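Local coordinates for protein COG0778: Nitroreductase (Streptococcus pneumoniae, PDB 2B67) that binds flavin mononucleotide and, as a nitroreductase-family oxidoreductase, probably uses it to pass electrons from a reduced nicotinamide nucleotide to its substrates, at residues L81-L87 against Y130-A135; K56-L60 against V164-E169; A91-A95 against F111-P116. All blocks are in the same frame, centred on the assembly; numbering follows the deposited sequence. Where two conformers were deposited one is given.

Interaction 1 of 3, residues L81-L87 against Y130-A135; sequences LFTDTDL and YLALNA
Leu131 of helix 124-148 packs against the end of strand 77-84 and the turn after it, joining the long helix to the antiparallel sheet in the alpha-beta sandwich of the nitroreductase fold. Followed outward, its CB lies beside Thr83, 3.7 Å from OG1, and its CG is about equally far, 4.1 Å, from Thr83 OG1 and Asp84 O. There the branches part. CD1 goes to Thr85, meeting CA and the methyl CG2. CD2 meets the carbonyl O of Asp84 at 3.1 Å and also Leu87, where the two leucines run past each other in opposite directions with CD2 of Leu131 3.7 Å from CD2 of Leu87. CG is anti to the carbonyl carbon (chi1 -65°), which carries both methyls out to the Asp84-Leu87 turn.

One helical turn on, the CB of Ala135 touches Thr83 CG2 (3.8 Å) and Leu81 CD2 (4.0 Å). Thr83 thus gives its methyl to the helix, while its hydroxyl also hydrogen-bonds Glu177 on the adjacent strand. Asp84 OD1 accepts from the N of Asp86 in an Asx turn that shapes the chain met by the Leu131 methyls; its OD2 forms salt bridges with Arg173 and Arg90.

On the flavin side, Leu133 touches FMN, and Tyr130 OH hydrogen-bonds His43 of the flavin pocket. The Tyr130 ring meets Leu87 obliquely, with CE2 3.8 Å from Leu87 CD2.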
loop_
_atom_site.group_PDB
_atom_site.type_symbol
_atom_site.label_atom_id
_atom_site.label_comp_id
_atom_site.label_asym_id
_atom_site.label_seq_id
_atom_site.Cartn_x
_atom_site.Cartn_y
_atom_site.Cartn_z
ATOM N N LEU A 81 8.415 9.245 3.607
ATOM C CA LEU A 81 8.634 7.992 2.888
ATOM C C LEU A 81 9.047 8.328 1.467
ATOM O O LEU A 81 8.288 8.977 0.730
ATOM C CB LEU A 81 7.364 7.121 2.864
ATOM C CG LEU A 81 7.354 5.845 2.012
ATOM C CD1 LEU A 81 8.475 4.872 2.441
ATOM C CD2 LEU A 81 6.023 5.142 2.175
ATOM N N PHE A 82 10.250 7.888 1.094
ATOM C CA PHE A 82 10.794 8.081 -0.272
ATOM C C PHE A 82 10.843 6.721 -0.984
ATOM O O PHE A 82 10.924 5.655 -0.340
ATOM C CB PHE A 82 12.246 8.626 -0.235
ATOM C CG PHE A 82 12.360 10.079 0.183
ATOM C CD1 PHE A 82 12.187 10.449 1.515
ATOM C CD2 PHE A 82 12.617 11.071 -0.763
ATOM C CE1 PHE A 82 12.287 11.774 1.891
ATOM C CE2 PHE A 82 12.733 12.397 -0.393
ATOM C CZ PHE A 82 12.564 12.752 0.944
ATOM N N THR A 83 10.829 6.751 -2.308
ATOM C CA THR A 83 11.065 5.543 -3.069
ATOM C C THR A 83 12.244 5.794 -4.008
ATOM O O THR A 83 12.505 6.937 -4.403
ATOM C CB THR A 83 9.840 5.140 -3.881
ATOM O OG1 THR A 83 9.395 6.285 -4.613
ATOM C CG2 THR A 83 8.703 4.682 -2.959
ATOM N N ASP A 84 12.913 4.701 -4.365
ATOM C CA ASP A 84 14.105 4.691 -5.202
ATOM C C ASP A 84 13.755 4.737 -6.663
ATOM O O ASP A 84 13.305 3.738 -7.225
ATOM C CB ASP A 84 14.903 3.398 -4.929
ATOM C CG ASP A 84 16.389 3.520 -5.287
ATOM O OD1 ASP A 84 16.742 4.348 -6.165
ATOM O OD2 ASP A 84 17.195 2.750 -4.699
ATOM N N THR A 85 14.001 5.874 -7.304
ATOM C CA THR A 85 13.687 5.991 -8.704
ATOM C C THR A 85 14.693 5.269 -9.605
ATOM O O THR A 85 14.419 5.104 -10.786
ATOM C CB THR A 85 13.582 7.452 -9.170
ATOM O OG1 THR A 85 14.884 8.058 -9.074
ATOM C CG2 THR A 85 12.541 8.230 -8.282
ATOM N N ASP A 86 15.845 4.865 -9.053
ATOM C CA ASP A 86 16.837 4.086 -9.799
ATOM C C ASP A 86 16.658 2.611 -9.438
ATOM O O ASP A 86 17.325 2.058 -8.535
ATOM C CB ASP A 86 18.278 4.552 -9.503
ATOM C CG ASP A 86 19.288 4.102 -10.614
ATOM O OD1 ASP A 86 19.022 3.083 -11.297
ATOM O OD2 ASP A 86 20.331 4.781 -10.822
ATOM N N LEU A 87 15.736 1.989 -10.145
ATOM C CA LEU A 87 15.326 0.644 -9.828
ATOM C C LEU A 87 16.439 -0.372 -10.118
ATOM O O LEU A 87 16.542 -1.391 -9.424
ATOM C CB LEU A 87 14.036 0.329 -10.577
ATOM C CG LEU A 87 12.707 0.901 -10.036
ATOM C CD1 LEU A 87 11.589 0.471 -10.972
ATOM C CD2 LEU A 87 12.412 0.381 -8.605
ATOM N N TYR A 130 4.835 1.703 -10.200
ATOM C CA TYR A 130 5.530 0.647 -9.434
ATOM C C TYR A 130 5.989 1.222 -8.084
ATOM O O TYR A 130 5.732 0.659 -7.021
ATOM C CB TYR A 130 6.707 0.153 -10.270
ATOM C CG TYR A 130 7.533 -0.973 -9.738
ATOM C CD1 TYR A 130 7.351 -2.280 -10.208
ATOM C CD2 TYR A 130 8.547 -0.734 -8.819
ATOM C CE1 TYR A 130 8.174 -3.346 -9.746
ATOM C CE2 TYR A 130 9.357 -1.781 -8.329
ATOM C CZ TYR A 130 9.198 -3.074 -8.820
ATOM O OH TYR A 130 10.028 -4.098 -8.308
ATOM N N LEU A 131 6.620 2.380 -8.133
ATOM C CA LEU A 131 7.114 3.015 -6.913
ATOM C C LEU A 131 5.936 3.415 -6.005
ATOM O O LEU A 131 5.962 3.213 -4.788
ATOM C CB LEU A 131 7.965 4.220 -7.280
ATOM C CG LEU A 131 9.290 3.968 -8.039
ATOM C CD1 LEU A 131 9.981 5.318 -8.294
ATOM C CD2 LEU A 131 10.257 3.040 -7.322
ATOM N N ALA A 132 4.882 3.970 -6.614
ATOM C CA ALA A 132 3.742 4.438 -5.843
ATOM C C ALA A 132 3.041 3.249 -5.155
ATOM O O ALA A 132 2.639 3.327 -3.976
ATOM C CB ALA A 132 2.759 5.240 -6.725
ATOM N N LEU A 133 2.900 2.149 -5.890
ATOM C CA LEU A 133 2.264 0.977 -5.338
ATOM C C LEU A 133 3.043 0.417 -4.167
ATOM O O LEU A 133 2.469 0.157 -3.104
ATOM C CB LEU A 133 1.998 -0.104 -6.400
ATOM C CG LEU A 133 1.077 -1.167 -5.755
ATOM C CD1 LEU A 133 -0.130 -1.479 -6.625
ATOM C CD2 LEU A 133 1.900 -2.382 -5.421
ATOM N N ASN A 134 4.342 0.207 -4.360
ATOM C CA ASN A 134 5.191 -0.346 -3.298
ATOM C C ASN A 134 5.242 0.587 -2.068
ATOM O O ASN A 134 5.358 0.133 -0.950
ATOM C CB ASN A 134 6.602 -0.663 -3.849
ATOM C CG ASN A 134 6.603 -1.899 -4.778
ATOM O OD1 ASN A 134 6.445 -3.026 -4.307
ATOM N ND2 ASN A 134 6.694 -1.679 -6.104
ATOM N N ALA A 135 5.168 1.895 -2.283
ATOM C CA ALA A 135 5.068 2.853 -1.166
ATOM C C ALA A 135 3.762 2.648 -0.382
ATOM O O ALA A 135 3.780 2.713 0.844
ATOM C CB ALA A 135 5.161 4.301 -1.667
#

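Interaction 2 of 3, residues K56-L60 against V164-E169; sequences KNAEL and VNEVLE
Lys56 and Glu169 supply the one charged pairing here, and it is long: Lys56 NZ stands 3.8 Å from Glu169 OE1, so the attraction is probably modest at this exposed edge. The two side chains cross at about a right angle. A bend at the last torsion of the lysine (chi4 75°) turns its ammonium group toward the carboxylate, which sits at the end of an extended glutamate chain.

Contacts with the backbone come next. The lysine methylene CD rests 3.2 Å from the carbonyl O of Val167, in the last turn of helix 161-168. Glu169 follows with positive phi (57°) and closes that helix in a Schellman motif, its N bonded to Glu166 O at 3.3 Å. At the other segment Lys56 holds the N-cap position, so the start of one helix faces the finish of another.

The apolar contacts centre on Val167 and, deeper, on Leu60. The Val167 CG1 methyl is 3.8 Å from Glu59 CB; in the conformer given the two side chains run past each other in opposite directions, though the outer part of Glu59 is not firmly placed. Leu60 CD1 reaches Leu168 CD1 at 4.3 Å and Val164 CG1 at 4.4 Å, while Leu168 CD2 touches Lys56 CB.

Beneath these leucines lies the sheet: Leu60 packs on Thr78 and Leu179, Leu168 on Ala80. At the exposed end Arg204 of the second subunit hydrogen-bonds the carbonyls of Leu168 and Glu169, so helices 57-61 and 161-168 both lie over strands 77-84 and 174-183 with the partner chain's C-terminus across their edge.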
loop_
_atom_site.group_PDB
_atom_site.type_symbol
_atom_site.label_atom_id
_atom_site.label_comp_id
_atom_site.label_asym_id
_atom_site.label_seq_id
_atom_site.Cartn_x
_atom_site.Cartn_y
_atom_site.Cartn_z
ATOM N N LYS A 56 14.205 18.748 11.517
ATOM C CA LYS A 56 13.781 19.641 10.417
ATOM C C LYS A 56 12.250 19.813 10.265
ATOM O O LYS A 56 11.761 20.212 9.206
ATOM C CB LYS A 56 14.422 19.203 9.071
ATOM C CG LYS A 56 15.978 19.278 9.093
ATOM C CD LYS A 56 16.591 18.999 7.726
ATOM C CE LYS A 56 18.043 19.523 7.646
ATOM N NZ LYS A 56 19.022 18.643 8.400
ATOM N N ASN A 57 11.512 19.538 11.340
ATOM C CA ASN A 57 10.059 19.549 11.288
ATOM C C ASN A 57 9.453 20.877 10.877
ATOM O O ASN A 57 8.494 20.896 10.117
ATOM C CB ASN A 57 9.454 19.123 12.611
ATOM C CG ASN A 57 9.934 17.753 13.042
ATOM O OD1 ASN A 57 9.195 16.773 12.985
ATOM N ND2 ASN A 57 11.178 17.685 13.456
ATOM N N ALA A 58 9.984 21.973 11.402
ATOM C CA ALA A 58 9.413 23.298 11.109
ATOM C C ALA A 58 9.604 23.674 9.639
ATOM O O ALA A 58 8.704 24.243 9.035
ATOM C CB ALA A 58 10.018 24.377 12.023
ATOM N N GLU A 59 10.808 23.405 9.124
ATOM C CA GLU A 59 11.168 23.556 7.716
ATOM C C GLU A 59 10.226 22.727 6.839
ATOM O O GLU A 59 9.569 23.248 5.929
ATOM C CB GLU A 59 12.607 23.062 7.486
ATOM C CG GLU A 59 13.684 24.136 7.235
ATOM C CD GLU A 59 14.723 23.705 6.180
ATOM O OE1 GLU A 59 14.733 24.289 5.063
ATOM O OE2 GLU A 59 15.518 22.772 6.457
ATOM N N LEU A 60 10.156 21.432 7.137
ATOM C CA LEU A 60 9.310 20.501 6.371
ATOM C C LEU A 60 7.869 20.970 6.320
ATOM O O LEU A 60 7.230 20.929 5.270
ATOM C CB LEU A 60 9.407 19.066 6.945
ATOM C CG LEU A 60 8.548 18.009 6.264
ATOM C CD1 LEU A 60 8.946 17.851 4.759
ATOM C CD2 LEU A 60 8.634 16.672 7.016
ATOM N N VAL A 164 11.070 18.781 -1.180
ATOM C CA VAL A 164 11.310 17.909 -0.029
ATOM C C VAL A 164 12.755 17.412 0.023
ATOM O O VAL A 164 13.350 17.371 1.113
ATOM C CB VAL A 164 10.324 16.679 0.075
ATOM C CG1 VAL A 164 10.715 15.823 1.272
ATOM C CG2 VAL A 164 8.872 17.126 0.292
ATOM N N ASN A 165 13.316 17.042 -1.133
ATOM C CA ASN A 165 14.695 16.527 -1.166
ATOM C C ASN A 165 15.656 17.571 -0.653
ATOM O O ASN A 165 16.560 17.255 0.101
ATOM C CB ASN A 165 15.129 16.128 -2.582
ATOM C CG ASN A 165 14.551 14.797 -3.019
ATOM O OD1 ASN A 165 15.219 13.755 -2.957
ATOM N ND2 ASN A 165 13.325 14.833 -3.494
ATOM N N GLU A 166 15.463 18.805 -1.099
ATOM C CA GLU A 166 16.293 19.942 -0.715
ATOM C C GLU A 166 16.193 20.214 0.791
ATOM O O GLU A 166 17.194 20.194 1.495
ATOM C CB GLU A 166 15.846 21.149 -1.545
ATOM C CG GLU A 166 16.487 22.472 -1.231
ATOM C CD GLU A 166 16.194 23.506 -2.310
ATOM O OE1 GLU A 166 17.181 24.136 -2.788
ATOM O OE2 GLU A 166 14.994 23.675 -2.711
ATOM N N VAL A 167 14.972 20.410 1.290
ATOM C CA VAL A 167 14.717 20.620 2.713
ATOM C C VAL A 167 15.261 19.499 3.622
ATOM O O VAL A 167 15.849 19.770 4.661
ATOM C CB VAL A 167 13.206 20.859 2.950
ATOM C CG1 VAL A 167 12.854 20.907 4.416
ATOM C CG2 VAL A 167 12.762 22.158 2.258
ATOM N N LEU A 168 15.076 18.243 3.232
ATOM C CA LEU A 168 15.510 17.128 4.063
ATOM C C LEU A 168 16.913 16.605 3.747
ATOM O O LEU A 168 17.368 15.654 4.392
ATOM C CB LEU A 168 14.485 15.974 3.993
ATOM C CG LEU A 168 13.073 16.290 4.476
ATOM C CD1 LEU A 168 12.192 15.053 4.581
ATOM C CD2 LEU A 168 13.143 16.982 5.811
ATOM N N GLU A 169 17.576 17.208 2.755
ATOM C CA GLU A 169 18.933 16.829 2.349
ATOM C C GLU A 169 19.026 15.355 1.960
ATOM O O GLU A 169 19.838 14.596 2.502
ATOM C CB GLU A 169 19.982 17.192 3.426
ATOM C CG GLU A 169 19.901 18.652 3.841
ATOM C CD GLU A 169 20.890 19.040 4.953
ATOM O OE1 GLU A 169 21.497 18.139 5.611
ATOM O OE2 GLU A 169 21.039 20.276 5.166
#

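Interaction 3 of 3, residues A91-A95 against F111-P116; sequences ARKIA and FMKNLP. With ACY (acetic acid), chain F.
With CG anti to the carbonyl carbon (chi1 -76°) and the chain bent at chi2 and chi3, the selenomethionine Met112 curls its side chain back toward helix 87-98 and brings its methyl over the guanidinium of Arg92. CE stands above the centre of that flat group, and the two side chains cross at about a right angle; how closely they approach is doubtful, since it rests on one of two arginine conformers and both residues touch a crystal neighbour. In the same conformer Arg92 bends at chi3, which brings NE to the carbonyl O of Met112 in a weak hydrogen bond of 3.4 Å. The SE atom itself rests against Ala95 CB at 3.7 Å.

On the inner side the contact is mostly apolar. Ile94 sends CG2 over the ring of Phe111 in a CH-pi contact, 3.9 Å from the centroid and only 3° off the normal, so the methyl sits squarely above the middle of the ring. Ala95 CB meets Phe111 CB at 3.7 Å. Ala91 lets the backbones come close: its CB lies 3.2 Å from Phe111 O and also touches Leu115 CD1 and Pro116 CG. The Phe111 ring meets Phe103 as well.

On another side of helix 87-98, Lys93 NZ hydrogen-bonds an acetic acid molecule, probably from the crystallisation liquor, and forms a salt bridge with Glu199 of the second subunit.

Helix 105-120 has a wider pi-type turn at 111-114 and a kink at Pro116, where the N lacks a bond to the preceding turn. With their short axes at 155° and 8.1 Å apart at closest approach, the segments form a near-antiparallel helical hairpin close to the flavin site, the Phe111 side chain being about 7 Å from FMN.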
loop_
_atom_site.group_PDB
_atom_site.type_symbol
_atom_site.label_atom_id
_atom_site.label_comp_id
_atom_site.label_asym_id
_atom_site.label_seq_id
_atom_site.Cartn_x
_atom_site.Cartn_y
_atom_site.Cartn_z
ATOM N N ALA A 91 17.900 -2.888 -7.241
ATOM C CA ALA A 91 18.133 -4.331 -7.365
ATOM C C ALA A 91 19.566 -4.672 -6.985
ATOM O O ALA A 91 19.812 -5.650 -6.273
ATOM C CB ALA A 91 17.846 -4.828 -8.784
ATOM N N ARG A 92 20.508 -3.859 -7.452
ATOM C CA ARG A 92 21.921 -4.138 -7.234
ATOM C C ARG A 92 22.271 -3.979 -5.761
ATOM O O ARG A 92 23.059 -4.764 -5.218
ATOM C CB ARG A 92 22.790 -3.241 -8.111
ATOM C CG ARG A 92 22.885 -3.718 -9.548
ATOM C CD ARG A 92 23.800 -2.818 -10.353
ATOM N NE ARG A 92 24.533 -3.565 -11.374
ATOM C CZ ARG A 92 25.860 -3.672 -11.432
ATOM N NH1 ARG A 92 26.629 -3.078 -10.515
ATOM N NH2 ARG A 92 26.422 -4.381 -12.414
ATOM N N LYS A 93 21.675 -2.963 -5.127
ATOM C CA LYS A 93 21.785 -2.737 -3.680
ATOM C C LYS A 93 21.364 -3.972 -2.876
ATOM O O LYS A 93 22.061 -4.385 -1.975
ATOM C CB LYS A 93 20.909 -1.548 -3.262
ATOM C CG LYS A 93 21.128 -1.084 -1.801
ATOM C CD LYS A 93 20.057 -0.048 -1.377
ATOM C CE LYS A 93 20.226 0.363 0.091
ATOM N NZ LYS A 93 21.389 1.294 0.285
ATOM N N ILE A 94 20.243 -4.583 -3.225
ATOM C CA ILE A 94 19.790 -5.772 -2.521
ATOM C C ILE A 94 20.860 -6.889 -2.649
ATOM O O ILE A 94 21.272 -7.485 -1.645
ATOM C CB ILE A 94 18.379 -6.162 -3.010
ATOM C CG1 ILE A 94 17.363 -5.166 -2.371
ATOM C CG2 ILE A 94 18.050 -7.601 -2.645
ATOM C CD1 ILE A 94 16.358 -4.718 -3.269
ATOM N N ALA A 95 21.358 -7.112 -3.859
ATOM C CA ALA A 95 22.430 -8.098 -4.071
ATOM C C ALA A 95 23.697 -7.747 -3.275
ATOM O O ALA A 95 24.319 -8.613 -2.642
ATOM C CB ALA A 95 22.731 -8.231 -5.567
ATOM N N PHE A 111 19.377 -10.243 -9.274
ATOM C CA PHE A 111 19.358 -8.862 -8.782
ATOM C C PHE A 111 20.444 -7.968 -9.417
ATOM O O PHE A 111 20.214 -6.777 -9.645
ATOM C CB PHE A 111 19.469 -8.832 -7.257
ATOM C CG PHE A 111 18.207 -9.256 -6.537
ATOM C CD1 PHE A 111 18.188 -10.415 -5.765
ATOM C CD2 PHE A 111 17.062 -8.472 -6.584
ATOM C CE1 PHE A 111 17.018 -10.814 -5.067
ATOM C CE2 PHE A 111 15.883 -8.848 -5.894
ATOM C CZ PHE A 111 15.854 -10.026 -5.139
HETATM N N MSE A 112 21.618 -8.540 -9.689
HETATM C CA MSE A 112 22.718 -7.787 -10.302
HETATM C C MSE A 112 22.497 -7.447 -11.792
HETATM O O MSE A 112 22.839 -6.349 -12.218
HETATM C CB MSE A 112 24.050 -8.533 -10.154
HETATM C CG MSE A 112 24.672 -8.464 -8.762
HETATM SE SE MSE A 112 24.920 -6.633 -8.067
HETATM C CE MSE A 112 26.261 -6.010 -9.217
ATOM N N LYS A 113 21.915 -8.369 -12.555
ATOM C CA LYS A 113 21.794 -8.232 -14.010
ATOM C C LYS A 113 20.395 -8.453 -14.621
ATOM O O LYS A 113 19.923 -7.651 -15.444
ATOM C CB LYS A 113 22.857 -9.121 -14.710
ATOM C CG LYS A 113 24.180 -8.356 -14.926
ATOM C CD LYS A 113 25.393 -9.205 -14.690
ATOM C CE LYS A 113 26.660 -8.356 -14.738
ATOM N NZ LYS A 113 27.854 -9.164 -14.266
ATOM N N ASN A 114 19.725 -9.531 -14.253
ATOM C CA ASN A 114 18.436 -9.795 -14.878
ATOM C C ASN A 114 17.391 -8.743 -14.536
ATOM O O ASN A 114 16.812 -8.098 -15.433
ATOM C CB ASN A 114 17.930 -11.200 -14.536
ATOM C CG ASN A 114 18.719 -12.267 -15.255
ATOM O OD1 ASN A 114 19.883 -12.506 -14.936
ATOM N ND2 ASN A 114 18.104 -12.879 -16.266
ATOM N N LEU A 115 17.178 -8.556 -13.240
ATOM C CA LEU A 115 16.155 -7.654 -12.795
ATOM C C LEU A 115 16.365 -6.251 -13.391
ATOM O O LEU A 115 15.439 -5.744 -14.029
ATOM C CB LEU A 115 16.043 -7.628 -11.274
ATOM C CG LEU A 115 14.636 -7.556 -10.687
ATOM C CD1 LEU A 115 14.645 -7.046 -9.223
ATOM C CD2 LEU A 115 13.687 -6.763 -11.559
ATOM N N PRO A 116 17.559 -5.639 -13.220
ATOM C CA PRO A 116 17.797 -4.321 -13.816
ATOM C C PRO A 116 17.489 -4.252 -15.307
ATOM O O PRO A 116 17.033 -3.196 -15.781
ATOM C CB PRO A 116 19.292 -4.080 -13.569
ATOM C CG PRO A 116 19.554 -4.829 -12.314
ATOM C CD PRO A 116 18.734 -6.086 -12.446
HETATM C C ACY F . 20.998 4.755 -0.377
HETATM O O ACY F . 20.839 5.904 0.087
HETATM O OXT ACY F . 20.272 3.783 -0.077
HETATM C CH3 ACY F . 22.120 4.547 -1.353
#

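How the interactions relate
Strand 77-84 ties interactions 1 and 2 together. Their centres are about 19 Å apart, yet Phe82, facing away from helix 124-148, packs on Val164 and Leu168, with Phe82 CZ 3.6 Å from Val164 CG1; the sheet thus carries a helical layer on each face. The centre of interaction 3 lies about 15 Å from that of interaction 1 and about 30 Å from that of interaction 2. Along the chain the contacts enclose one another: 91-95 with 111-116 innermost, then 81-87 with 130-135, then 56-60 with 164-169. The helical pair of interaction 3 is therefore an excursion between strand 77-84 and helix 124-148. All three contacts reach the second subunit, in keeping with a dimer built around its flavin sites.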